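Local atomic coordinates of EvdMO1 (Micromonospora carbonacea, PDB entry 5T39), a protein that probably transfers methyl groups from S-adenosylmethionine during everninomicin biosynthesis, as the methyltransferase part of a fused methyltransferase-oxidase enzyme. Residues L80-L85 with D145-A150; G151-V156 with I173-H178; E158-L163 with R214-A219; S220-L225 with I247-R252. All blocks are in the same frame, centred on the assembly; numbering follows the deposited sequence.

Interaction 1: L80-L85 with D145-A150. With SAH (S-adenosyl-L-homocysteine), chain B.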
# COMPACT_ATOMS: atom_id res chain seq x y z
N LEU A 80 2.51 6.77 7.14
CA LEU A 80 1.49 5.73 7.20
C LEU A 80 1.50 4.98 5.88
O LEU A 80 1.35 5.61 4.83
CB LEU A 80 0.11 6.36 7.43
CG LEU A 80 -1.08 5.40 7.46
CD1 LEU A 80 -0.95 4.42 8.61
CD2 LEU A 80 -2.37 6.19 7.57
N GLU A 81 1.65 3.66 5.93
CA GLU A 81 1.60 2.82 4.74
C GLU A 81 0.35 1.95 4.82
O GLU A 81 0.12 1.27 5.83
CB GLU A 81 2.83 1.94 4.63
CG GLU A 81 2.73 0.97 3.46
CD GLU A 81 3.77 -0.09 3.49
OE1 GLU A 81 3.86 -0.82 2.47
OE2 GLU A 81 4.46 -0.23 4.51
N LEU A 82 -0.45 1.97 3.76
CA LEU A 82 -1.70 1.21 3.71
C LEU A 82 -1.55 -0.02 2.83
O LEU A 82 -1.17 0.08 1.67
CB LEU A 82 -2.82 2.11 3.17
CG LEU A 82 -3.03 3.40 3.95
CD1 LEU A 82 -4.13 4.21 3.32
CD2 LEU A 82 -3.32 3.14 5.42
N GLY A 83 -1.89 -1.18 3.36
CA GLY A 83 -1.77 -2.42 2.60
C GLY A 83 -0.33 -2.91 2.51
O GLY A 83 0.19 -3.12 1.41
N ALA A 84 0.30 -3.11 3.66
CA ALA A 84 1.74 -3.35 3.72
C ALA A 84 2.18 -4.73 3.21
O ALA A 84 3.38 -4.92 2.98
CB ALA A 84 2.22 -3.14 5.15
N LEU A 85 1.25 -5.67 3.03
CA LEU A 85 1.57 -6.99 2.48
C LEU A 85 2.64 -7.70 3.31
O LEU A 85 2.37 -8.04 4.47
CB LEU A 85 1.87 -6.91 0.97
CG LEU A 85 2.11 -8.21 0.21
CD1 LEU A 85 1.11 -9.28 0.59
CD2 LEU A 85 2.10 -7.95 -1.29
N ASP A 145 3.22 12.77 8.09
CA ASP A 145 3.71 13.67 7.05
C ASP A 145 3.21 13.26 5.68
O ASP A 145 3.01 14.11 4.80
CB ASP A 145 5.23 13.68 7.08
CG ASP A 145 5.77 14.23 8.38
OD1 ASP A 145 5.42 15.37 8.72
OD2 ASP A 145 6.53 13.53 9.07
N ALA A 146 3.03 11.96 5.45
CA ALA A 146 2.55 11.49 4.16
C ALA A 146 2.06 10.06 4.34
O ALA A 146 2.45 9.34 5.27
CB ALA A 146 3.63 11.58 3.09
N VAL A 147 1.21 9.66 3.41
CA VAL A 147 0.60 8.34 3.34
C VAL A 147 1.04 7.67 2.05
O VAL A 147 0.96 8.27 0.98
CB VAL A 147 -0.94 8.45 3.36
CG1 VAL A 147 -1.60 7.09 3.20
CG2 VAL A 147 -1.41 9.14 4.61
N LEU A 148 1.52 6.43 2.16
CA LEU A 148 1.77 5.59 0.99
C LEU A 148 0.55 4.71 0.79
O LEU A 148 0.15 3.99 1.70
CB LEU A 148 3.03 4.74 1.19
CG LEU A 148 3.32 3.74 0.06
CD1 LEU A 148 3.50 4.45 -1.28
CD2 LEU A 148 4.56 2.92 0.38
N CYS A 149 -0.05 4.80 -0.41
CA CYS A 149 -1.23 4.01 -0.76
C CYS A 149 -1.00 3.41 -2.14
O CYS A 149 -1.40 4.00 -3.16
CB CYS A 149 -2.47 4.88 -0.71
SG CYS A 149 -3.99 4.00 -1.06
N ALA A 150 -0.33 2.27 -2.18
CA ALA A 150 0.03 1.62 -3.43
C ALA A 150 -0.65 0.26 -3.49
O ALA A 150 -0.70 -0.48 -2.50
CB ALA A 150 1.54 1.46 -3.54
N SAH B . 1.12 -2.11 -1.08
CA SAH B . 1.76 -3.30 -1.61
CB SAH B . 0.82 -4.49 -1.66
CG SAH B . -0.40 -4.29 -2.55
SD SAH B . -1.43 -5.77 -2.65
C SAH B . 2.28 -3.03 -3.01
O SAH B . 2.97 -3.87 -3.60
OXT SAH B . 1.98 -1.97 -3.56
C5' SAH B . -2.78 -5.24 -1.56
C4' SAH B . -2.47 -5.36 -0.07
O4' SAH B . -3.50 -4.66 0.63
C3' SAH B . -2.48 -6.80 0.43
O3' SAH B . -1.50 -7.02 1.42
C2' SAH B . -3.89 -6.93 0.98
O2' SAH B . -4.10 -7.96 1.93
C1' SAH B . -4.12 -5.54 1.55
N9 SAH B . -5.52 -5.15 1.68
C8 SAH B . -6.53 -5.36 0.78
N7 SAH B . -7.68 -4.83 1.25
C5 SAH B . -7.40 -4.29 2.46
C6 SAH B . -8.18 -3.63 3.41
N6 SAH B . -9.49 -3.42 3.26
N1 SAH B . -7.58 -3.19 4.55
C2 SAH B . -6.25 -3.42 4.75
N3 SAH B . -5.44 -4.07 3.87
C4 SAH B . -6.05 -4.48 2.74
O HOH W 1 0.81 1.30 0.18
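Leu-80, Glu-81 and Leu-82 pair in parallel with Val-147 and Leu-148 at the centre of the seven-stranded sheet, a buried strand-strand contact whose C-terminal ends open onto the ligand. The axes of 80-82 and 146-150 run 4.7 Å apart at 15°. Three backbone bonds form the ladder: Leu-80 N to Ala-146 O, Leu-148 N to Leu-80 O and Leu-82 N to Leu-148 O. On one face Leu-82, its CG anti to the carbonyl carbon (chi1 -56°), lays CD1 against Val-147 CG1 at 3.8 Å; helix 159-169 covers this face through Leu-162 and Val-169. On the other, the aliphatic part of Glu-81 runs alongside Leu-148, Glu-81 CG 4.1 Å from Leu-148 CD2, while its OE2 bonds to Thr-90. The two strands are the first and fourth of the Rossmann-like methyltransferase fold (order 3-2-1-4-5-7-6), and the turn after the first is its glycine-bearing cofactor loop. Beyond the ladder the strands part: one water accepts the N-H of Ala-150 and lies 2.8 Å from Leu-82 O, one of several acceptors competing for its protons. Further on, the amino N of SAH donates to Gly-83 O and Ala-150 O, each at 2.8 Å.

Interaction 2: G151-V156 with I173-H178. With SAH (S-adenosyl-L-homocysteine), chain B.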
# COMPACT_ATOMS: atom_id res chain seq x y z
N GLY A 151 -1.16 -0.07 -4.67
CA GLY A 151 -1.70 -1.40 -4.85
C GLY A 151 -2.94 -1.71 -4.05
O GLY A 151 -3.25 -2.88 -3.84
N LEU A 152 -3.69 -0.69 -3.61
CA LEU A 152 -4.76 -0.88 -2.65
C LEU A 152 -6.09 -0.28 -3.09
O LEU A 152 -7.15 -0.83 -2.78
CB LEU A 152 -4.38 -0.29 -1.30
CG LEU A 152 -5.41 -0.43 -0.17
CD1 LEU A 152 -5.75 -1.88 0.09
CD2 LEU A 152 -4.89 0.24 1.09
N LEU A 153 -6.07 0.85 -3.80
CA LEU A 153 -7.30 1.60 -4.01
C LEU A 153 -8.33 0.80 -4.79
O LEU A 153 -9.53 1.03 -4.63
CB LEU A 153 -6.98 2.92 -4.74
CG LEU A 153 -8.11 3.94 -4.76
CD1 LEU A 153 -8.40 4.50 -3.40
CD2 LEU A 153 -7.80 5.07 -5.73
N TYR A 154 -7.88 -0.11 -5.65
CA TYR A 154 -8.74 -0.95 -6.47
C TYR A 154 -9.14 -2.25 -5.76
O TYR A 154 -9.71 -3.15 -6.39
CB TYR A 154 -8.11 -1.22 -7.84
CG TYR A 154 -6.71 -1.76 -7.78
CD1 TYR A 154 -5.62 -0.90 -7.67
CD2 TYR A 154 -6.46 -3.12 -7.83
CE1 TYR A 154 -4.34 -1.38 -7.61
CE2 TYR A 154 -5.18 -3.61 -7.78
CZ TYR A 154 -4.11 -2.74 -7.67
OH TYR A 154 -2.83 -3.22 -7.60
N HIS A 155 -8.90 -2.33 -4.45
CA HIS A 155 -9.33 -3.44 -3.62
C HIS A 155 -10.40 -3.05 -2.60
O HIS A 155 -10.71 -3.84 -1.71
CB HIS A 155 -8.15 -4.07 -2.88
CG HIS A 155 -7.16 -4.74 -3.77
ND1 HIS A 155 -7.48 -5.84 -4.54
CD2 HIS A 155 -5.85 -4.50 -4.00
CE1 HIS A 155 -6.41 -6.24 -5.20
NE2 HIS A 155 -5.40 -5.44 -4.90
N VAL A 156 -10.99 -1.85 -2.72
CA VAL A 156 -12.00 -1.39 -1.78
C VAL A 156 -13.29 -1.04 -2.52
O VAL A 156 -13.31 -0.81 -3.73
CB VAL A 156 -11.52 -0.21 -0.90
CG1 VAL A 156 -10.24 -0.60 -0.14
CG2 VAL A 156 -11.31 1.05 -1.72
N ILE A 173 -0.17 12.34 -0.09
CA ILE A 173 -0.40 10.94 -0.45
C ILE A 173 0.44 10.60 -1.67
O ILE A 173 0.52 11.37 -2.64
CB ILE A 173 -1.90 10.64 -0.67
CG1 ILE A 173 -2.13 9.13 -0.84
CG2 ILE A 173 -2.47 11.44 -1.85
CD1 ILE A 173 -3.60 8.75 -0.85
N TYR A 174 1.07 9.43 -1.64
CA TYR A 174 1.71 8.82 -2.80
C TYR A 174 0.79 7.67 -3.19
O TYR A 174 0.67 6.70 -2.44
CB TYR A 174 3.10 8.33 -2.43
CG TYR A 174 3.92 7.76 -3.56
CD1 TYR A 174 4.97 8.47 -4.12
CD2 TYR A 174 3.65 6.49 -4.06
CE1 TYR A 174 5.73 7.94 -5.14
CE2 TYR A 174 4.42 5.95 -5.07
CZ TYR A 174 5.46 6.69 -5.61
OH TYR A 174 6.24 6.19 -6.61
N LEU A 175 0.09 7.83 -4.30
CA LEU A 175 -0.98 6.92 -4.71
C LEU A 175 -0.56 6.20 -5.98
O LEU A 175 -0.33 6.85 -7.01
CB LEU A 175 -2.26 7.72 -4.95
CG LEU A 175 -3.44 6.90 -5.47
CD1 LEU A 175 -3.92 5.93 -4.40
CD2 LEU A 175 -4.56 7.83 -5.92
N SER A 176 -0.51 4.88 -5.94
CA SER A 176 -0.29 4.06 -7.12
C SER A 176 -1.50 3.16 -7.26
O SER A 176 -1.83 2.42 -6.33
CB SER A 176 0.99 3.25 -6.95
OG SER A 176 1.22 2.42 -8.07
N THR A 177 -2.20 3.27 -8.39
CA THR A 177 -3.45 2.55 -8.56
C THR A 177 -3.75 2.31 -10.02
O THR A 177 -3.27 3.02 -10.91
CB THR A 177 -4.62 3.34 -7.91
OG1 THR A 177 -5.80 2.53 -7.90
CG2 THR A 177 -4.89 4.66 -8.62
N HIS A 178 -4.60 1.32 -10.26
CA HIS A 178 -5.30 1.23 -11.53
C HIS A 178 -6.54 2.12 -11.51
O HIS A 178 -7.09 2.46 -10.46
CB HIS A 178 -5.77 -0.19 -11.79
CG HIS A 178 -4.66 -1.18 -11.92
ND1 HIS A 178 -3.67 -1.08 -12.86
CD2 HIS A 178 -4.41 -2.32 -11.23
CE1 HIS A 178 -2.84 -2.10 -12.74
NE2 HIS A 178 -3.27 -2.87 -11.76
N SAH B . 1.12 -2.11 -1.08
CA SAH B . 1.76 -3.30 -1.61
CB SAH B . 0.82 -4.49 -1.66
CG SAH B . -0.40 -4.29 -2.55
SD SAH B . -1.43 -5.77 -2.65
C SAH B . 2.28 -3.03 -3.01
O SAH B . 2.97 -3.87 -3.60
OXT SAH B . 1.98 -1.97 -3.56
C5' SAH B . -2.78 -5.24 -1.56
C4' SAH B . -2.47 -5.36 -0.07
O4' SAH B . -3.50 -4.66 0.63
C3' SAH B . -2.48 -6.80 0.43
O3' SAH B . -1.50 -7.02 1.42
C2' SAH B . -3.89 -6.93 0.98
O2' SAH B . -4.10 -7.96 1.93
C1' SAH B . -4.12 -5.54 1.55
N9 SAH B . -5.52 -5.15 1.68
C8 SAH B . -6.53 -5.36 0.78
N7 SAH B . -7.68 -4.83 1.25
C5 SAH B . -7.40 -4.29 2.46
C6 SAH B . -8.18 -3.63 3.41
N6 SAH B . -9.49 -3.42 3.26
N1 SAH B . -7.58 -3.19 4.55
C2 SAH B . -6.25 -3.42 4.75
N3 SAH B . -5.44 -4.07 3.87
C4 SAH B . -6.05 -4.48 2.74
O HOH W 2 -3.54 2.23 -4.18
O HOH W 3 -2.52 -5.23 -9.66
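Tyr-154 packs against the C-terminal part of strand 172-180, and its side chain meets Thr-177 and His-178 atom by atom. From CB, CG sits between the backbone N and the carbonyl carbon (chi1 53°), which carries the ring toward the strand. CD1 comes first, 3.4 Å from Thr-177 OG1, which lies at the ring edge near its plane. CE1 and CZ come next, under the imidazole of His-178: CD2 of His-178 stands over the centre of the phenol face, 3.6 Å from Tyr-154 CZ. The centroids are 4.7 Å apart and the planes meet at 54°, an edge-to-face pair in which the histidine supplies the edge. At the tip, Tyr-154 OH and His-178 NE2 share one water, and ND1 of the same imidazole is bonded to Cys-245 O, so both ring nitrogens have partners.

Beside the tyrosine, Leu-153 lays CB against Thr-177 OG1, and its CD2 touches Leu-175 CD1. The Thr-177 hydroxyl donates to His-178 O. Nearer the ligand, Gly-151 N donates to Ser-176 O at 3.1 Å, and a second water joins Leu-153 N to that same carbonyl. This loop follows the fourth strand of the Rossmann-like fold and lines the SAH pocket: Gly-151 O lies 3.3 Å from SAH C5', and Leu-152 CD1 touches SAH O4'. The chemistry implies a loop held by one direct backbone bond, two water bridges and ring packing, with the imidazole's rotation probably restricted by the ND1 bond to Cys-245 O, the water at NE2 and the nearly parallel ring of Trp-215.

Interaction 3: E158-L163 with R214-A219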
# COMPACT_ATOMS: atom_id res chain seq x y z
N GLU A 158 -15.32 1.65 -1.77
CA GLU A 158 -15.56 3.09 -1.84
C GLU A 158 -14.22 3.80 -1.87
O GLU A 158 -13.76 4.36 -0.86
CB GLU A 158 -16.44 3.56 -0.68
CG GLU A 158 -17.83 3.02 -0.78
CD GLU A 158 -18.25 2.26 0.42
OE1 GLU A 158 -17.38 1.92 1.26
OE2 GLU A 158 -19.46 1.96 0.48
N PRO A 159 -13.54 3.78 -3.02
CA PRO A 159 -12.18 4.33 -3.07
C PRO A 159 -12.10 5.80 -2.67
O PRO A 159 -11.11 6.22 -2.06
CB PRO A 159 -11.75 4.08 -4.52
CG PRO A 159 -13.02 3.85 -5.27
CD PRO A 159 -13.91 3.14 -4.29
N TRP A 160 -13.12 6.60 -3.00
CA TRP A 160 -13.13 8.01 -2.58
C TRP A 160 -13.03 8.15 -1.07
O TRP A 160 -12.44 9.12 -0.58
CB TRP A 160 -14.38 8.73 -3.12
CG TRP A 160 -15.64 7.99 -2.82
CD1 TRP A 160 -16.42 8.11 -1.72
CD2 TRP A 160 -16.23 6.96 -3.62
NE1 TRP A 160 -17.47 7.23 -1.79
CE2 TRP A 160 -17.37 6.51 -2.95
CE3 TRP A 160 -15.90 6.40 -4.86
CZ2 TRP A 160 -18.19 5.51 -3.47
CZ3 TRP A 160 -16.71 5.42 -5.37
CH2 TRP A 160 -17.84 4.98 -4.67
N ALA A 161 -13.62 7.21 -0.33
CA ALA A 161 -13.60 7.29 1.13
C ALA A 161 -12.22 6.97 1.67
O ALA A 161 -11.83 7.51 2.71
CB ALA A 161 -14.65 6.36 1.70
N LEU A 162 -11.48 6.07 1.02
CA LEU A 162 -10.11 5.81 1.45
C LEU A 162 -9.25 7.06 1.26
O LEU A 162 -8.40 7.38 2.10
CB LEU A 162 -9.54 4.61 0.68
CG LEU A 162 -8.15 4.18 1.10
CD1 LEU A 162 -8.10 3.88 2.59
CD2 LEU A 162 -7.72 2.97 0.28
N LEU A 163 -9.46 7.79 0.16
CA LEU A 163 -8.73 9.03 -0.05
C LEU A 163 -9.09 10.06 1.01
O LEU A 163 -8.21 10.77 1.51
CB LEU A 163 -8.99 9.55 -1.46
CG LEU A 163 -8.54 8.62 -2.58
CD1 LEU A 163 -8.96 9.18 -3.92
CD2 LEU A 163 -7.04 8.35 -2.56
N ARG A 214 -14.85 -1.31 -6.33
CA ARG A 214 -15.22 -0.34 -7.36
C ARG A 214 -13.98 0.34 -7.89
O ARG A 214 -13.20 0.90 -7.11
CB ARG A 214 -16.20 0.71 -6.84
CG ARG A 214 -17.56 0.15 -6.55
CD ARG A 214 -18.54 1.21 -6.13
NE ARG A 214 -19.88 0.69 -5.86
CZ ARG A 214 -20.27 0.18 -4.70
NH1 ARG A 214 -19.42 0.08 -3.70
NH2 ARG A 214 -21.51 -0.26 -4.56
N TRP A 215 -13.80 0.28 -9.20
CA TRP A 215 -12.78 1.07 -9.88
C TRP A 215 -13.41 2.38 -10.33
O TRP A 215 -14.60 2.45 -10.60
CB TRP A 215 -12.25 0.33 -11.10
CG TRP A 215 -11.42 -0.89 -10.85
CD1 TRP A 215 -11.56 -1.81 -9.86
CD2 TRP A 215 -10.32 -1.31 -11.65
NE1 TRP A 215 -10.60 -2.79 -9.99
CE2 TRP A 215 -9.83 -2.51 -11.09
CE3 TRP A 215 -9.70 -0.81 -12.79
CZ2 TRP A 215 -8.74 -3.19 -11.63
CZ3 TRP A 215 -8.64 -1.49 -13.33
CH2 TRP A 215 -8.17 -2.67 -12.75
N LEU A 216 -12.59 3.41 -10.44
CA LEU A 216 -13.00 4.73 -10.90
C LEU A 216 -12.56 4.95 -12.34
O LEU A 216 -11.53 4.42 -12.76
CB LEU A 216 -12.38 5.81 -10.02
CG LEU A 216 -12.90 5.79 -8.57
CD1 LEU A 216 -12.01 6.58 -7.65
CD2 LEU A 216 -14.30 6.33 -8.48
N ASP A 217 -13.33 5.75 -13.09
CA ASP A 217 -12.76 6.30 -14.32
C ASP A 217 -11.80 7.44 -13.96
O ASP A 217 -11.67 7.83 -12.80
CB ASP A 217 -13.83 6.68 -15.35
CG ASP A 217 -14.71 7.85 -14.94
OD1 ASP A 217 -14.53 8.42 -13.85
OD2 ASP A 217 -15.62 8.19 -15.75
N ARG A 218 -11.08 7.96 -14.95
CA ARG A 218 -10.03 8.92 -14.65
C ARG A 218 -10.60 10.19 -14.04
O ARG A 218 -10.07 10.72 -13.06
CB ARG A 218 -9.20 9.26 -15.89
CG ARG A 218 -7.87 9.90 -15.52
CD ARG A 218 -7.09 10.33 -16.75
NE ARG A 218 -5.72 10.74 -16.44
CZ ARG A 218 -5.35 11.94 -15.99
NH1 ARG A 218 -6.25 12.91 -15.80
NH2 ARG A 218 -4.07 12.19 -15.77
N ALA A 219 -11.68 10.71 -14.63
CA ALA A 219 -12.25 11.95 -14.12
C ALA A 219 -12.70 11.77 -12.68
O ALA A 219 -12.54 12.67 -11.86
CB ALA A 219 -13.42 12.40 -15.00
O HOH W 4 -20.27 -0.22 -1.00
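Leu-216 sets one methyl against Pro-159 and the other against Trp-160, and this apolar junction is the tight half of the contact between the start of helix 159-169 and strand 212-216. With CG anti to the carbonyl carbon (chi1 -66°), CD1 lies 3.8 Å from Pro-159 CG, while CD2 meets CE3 and CZ3 of Trp-160 at the indole edge, near its plane. Pro-159 CG also rests 3.5 Å from the backbone O of Arg-214. The indole is stacked on Tyr-192 and touches Ala-224, so Trp-160 meets both the three-stranded sheet and helix 218-228.

Against these close proline contacts, the solvent side is held apart by water. The extended Arg-214 chain still touches the indole, its CD 4.1 Å from Trp-160 CH2, with guanidinium and indole planes 51° apart. Its NH1 bonds to Arg-157 O and lies 4.6 Å from Glu-158 OE2, the oxygen well out of the guanidinium plane. One water bridges them instead, accepting from Arg-214 NH1 and donating to Glu-158 OE2 at 2.8 Å. No direct hydrogen bond crosses between 158-163 and 214-219: dispersion carries the buried side, and the outer side has a solvent-separated charge pair, probably weaker than a salt bridge.

Interaction 4: S220-L225 with I247-R252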
# COMPACT_ATOMS: atom_id res chain seq x y z
N SER A 220 -13.28 10.62 -12.36
CA SER A 220 -13.77 10.41 -11.01
C SER A 220 -12.62 10.21 -10.03
O SER A 220 -12.73 10.62 -8.87
CB SER A 220 -14.73 9.23 -10.96
OG SER A 220 -15.88 9.50 -11.74
N LEU A 221 -11.52 9.59 -10.46
CA LEU A 221 -10.34 9.48 -9.61
C LEU A 221 -9.82 10.86 -9.25
O LEU A 221 -9.53 11.14 -8.08
CB LEU A 221 -9.27 8.65 -10.30
CG LEU A 221 -7.93 8.58 -9.57
CD1 LEU A 221 -8.08 7.95 -8.20
CD2 LEU A 221 -6.91 7.84 -10.41
N PHE A 222 -9.67 11.74 -10.25
CA PHE A 222 -9.16 13.07 -9.97
C PHE A 222 -10.16 13.87 -9.14
O PHE A 222 -9.75 14.61 -8.24
CB PHE A 222 -8.75 13.77 -11.27
CG PHE A 222 -7.38 13.38 -11.73
CD1 PHE A 222 -6.32 14.26 -11.61
CD2 PHE A 222 -7.12 12.12 -12.23
CE1 PHE A 222 -5.04 13.90 -11.99
CE2 PHE A 222 -5.84 11.74 -12.59
CZ PHE A 222 -4.79 12.64 -12.47
N ALA A 223 -11.46 13.73 -9.42
CA ALA A 223 -12.45 14.40 -8.58
C ALA A 223 -12.39 13.91 -7.14
O ALA A 223 -12.50 14.71 -6.21
CB ALA A 223 -13.85 14.22 -9.16
N ALA A 224 -12.22 12.60 -6.95
CA ALA A 224 -12.17 12.05 -5.59
C ALA A 224 -10.95 12.56 -4.84
O ALA A 224 -11.02 12.85 -3.64
CB ALA A 224 -12.17 10.53 -5.65
N LEU A 225 -9.81 12.69 -5.53
CA LEU A 225 -8.63 13.28 -4.91
C LEU A 225 -8.91 14.72 -4.50
O LEU A 225 -8.63 15.11 -3.36
CB LEU A 225 -7.45 13.23 -5.89
CG LEU A 225 -6.77 11.88 -5.97
CD1 LEU A 225 -5.97 11.77 -7.24
CD2 LEU A 225 -5.89 11.65 -4.74
N ILE A 247 -1.66 4.43 -12.91
CA ILE A 247 -1.23 5.78 -12.61
C ILE A 247 -0.52 5.81 -11.26
O ILE A 247 -0.87 5.06 -10.32
CB ILE A 247 -2.41 6.78 -12.69
CG1 ILE A 247 -1.92 8.22 -12.86
CG2 ILE A 247 -3.34 6.64 -11.48
CD1 ILE A 247 -3.04 9.21 -13.15
N VAL A 248 0.47 6.68 -11.16
CA VAL A 248 1.12 7.03 -9.90
C VAL A 248 1.04 8.54 -9.78
O VAL A 248 1.51 9.26 -10.67
CB VAL A 248 2.58 6.55 -9.85
CG1 VAL A 248 3.19 6.90 -8.50
CG2 VAL A 248 2.70 5.06 -10.13
N VAL A 249 0.46 9.02 -8.69
CA VAL A 249 0.34 10.44 -8.46
C VAL A 249 0.77 10.77 -7.05
O VAL A 249 0.69 9.94 -6.13
CB VAL A 249 -1.08 11.00 -8.69
CG1 VAL A 249 -1.60 10.63 -10.04
CG2 VAL A 249 -2.04 10.56 -7.62
N VAL A 250 1.22 12.00 -6.87
CA VAL A 250 1.42 12.60 -5.57
C VAL A 250 0.33 13.63 -5.37
O VAL A 250 0.19 14.56 -6.18
CB VAL A 250 2.81 13.25 -5.47
CG1 VAL A 250 2.97 13.89 -4.10
CG2 VAL A 250 3.90 12.24 -5.74
N GLY A 251 -0.46 13.47 -4.33
CA GLY A 251 -1.49 14.43 -3.96
C GLY A 251 -1.03 15.23 -2.76
O GLY A 251 -0.48 14.67 -1.80
N ARG A 252 -1.27 16.53 -2.81
CA ARG A 252 -0.92 17.43 -1.73
C ARG A 252 -2.11 18.30 -1.38
O ARG A 252 -2.74 18.90 -2.26
CB ARG A 252 0.29 18.28 -2.10
CG ARG A 252 1.54 17.46 -2.34
CD ARG A 252 2.71 18.35 -2.74
NE ARG A 252 4.00 17.65 -2.80
CZ ARG A 252 4.51 17.09 -3.89
NH1 ARG A 252 3.84 17.09 -5.04
NH2 ARG A 252 5.71 16.53 -3.83
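The phenyl ring of Phe-222 meets Ile-247 at its edge: Ile-247 CD1 lies near the ring plane, 3.8 Å from CE2 and 3.9 Å from CZ of Phe-222. Val-249 CG1 approaches CZ obliquely at 4.5 Å, a looser touch than the isoleucine makes. The CB of Phe-222 points neither at the strand nor away from it; with CG anti to the carbonyl carbon (chi1 -82°), the rim of the ring reaches Ile-247. Ile-233 of the neighbouring strand 232-239 also touches this ring, so the phenyl spans two strands.

Helix 218-228 packs here on the antiparallel end of the mixed sheet, where strand 244-252 lies between 172-180 and 232-239. This is the seventh strand of the 3-2-1-4-5-7-6 order, the reversed strand that distinguishes Rossmann-like methyltransferases from classical dinucleotide-binding folds. Helix and strand axes run 28° from parallel, 10.9 Å apart at their closest, and the gap is filled by apolar side chains.

Leu-221 and Ile-247 pass in opposite directions, with Leu-221 CD2 3.9 Å from Ile-247 CG2. One turn later Leu-225 meets Val-249 tip to tip, Leu-225 CD1 against Val-249 CG2 at 4.1 Å. Leu-225 also touches Ile-233 of strand 232-239 and Leu-163 of helix 159-169. Past the leucine-valine pair comes Gly-251, its CA 7.3 Å from that of Leu-225, the nearest CA pair of the two segments.

Overall arrangement
Interactions 1, 2 and 4 share the mixed sheet: strand 146-150 pairs with 172-180 through Val-147 O and Tyr-174 N (2.9 Å), and 172-180 pairs with 244-252 through Leu-175 N and Val-249 O (2.9 Å). Interaction 3 reaches interaction 2 through Val-156 O and Arg-214 N, and interaction 4 through helix 218-228, where Trp-160 CB meets Ala-224 CB. Centres of interactions 1 and 2 are about 10 Å apart and both line the SAH pocket; those of 3 and 4, about 9 Å apart, pack helices 159-169 and 218-228 farther out, the side chain of Glu-158 about 10 Å and that of Ile-247 about 13 Å from the ligand.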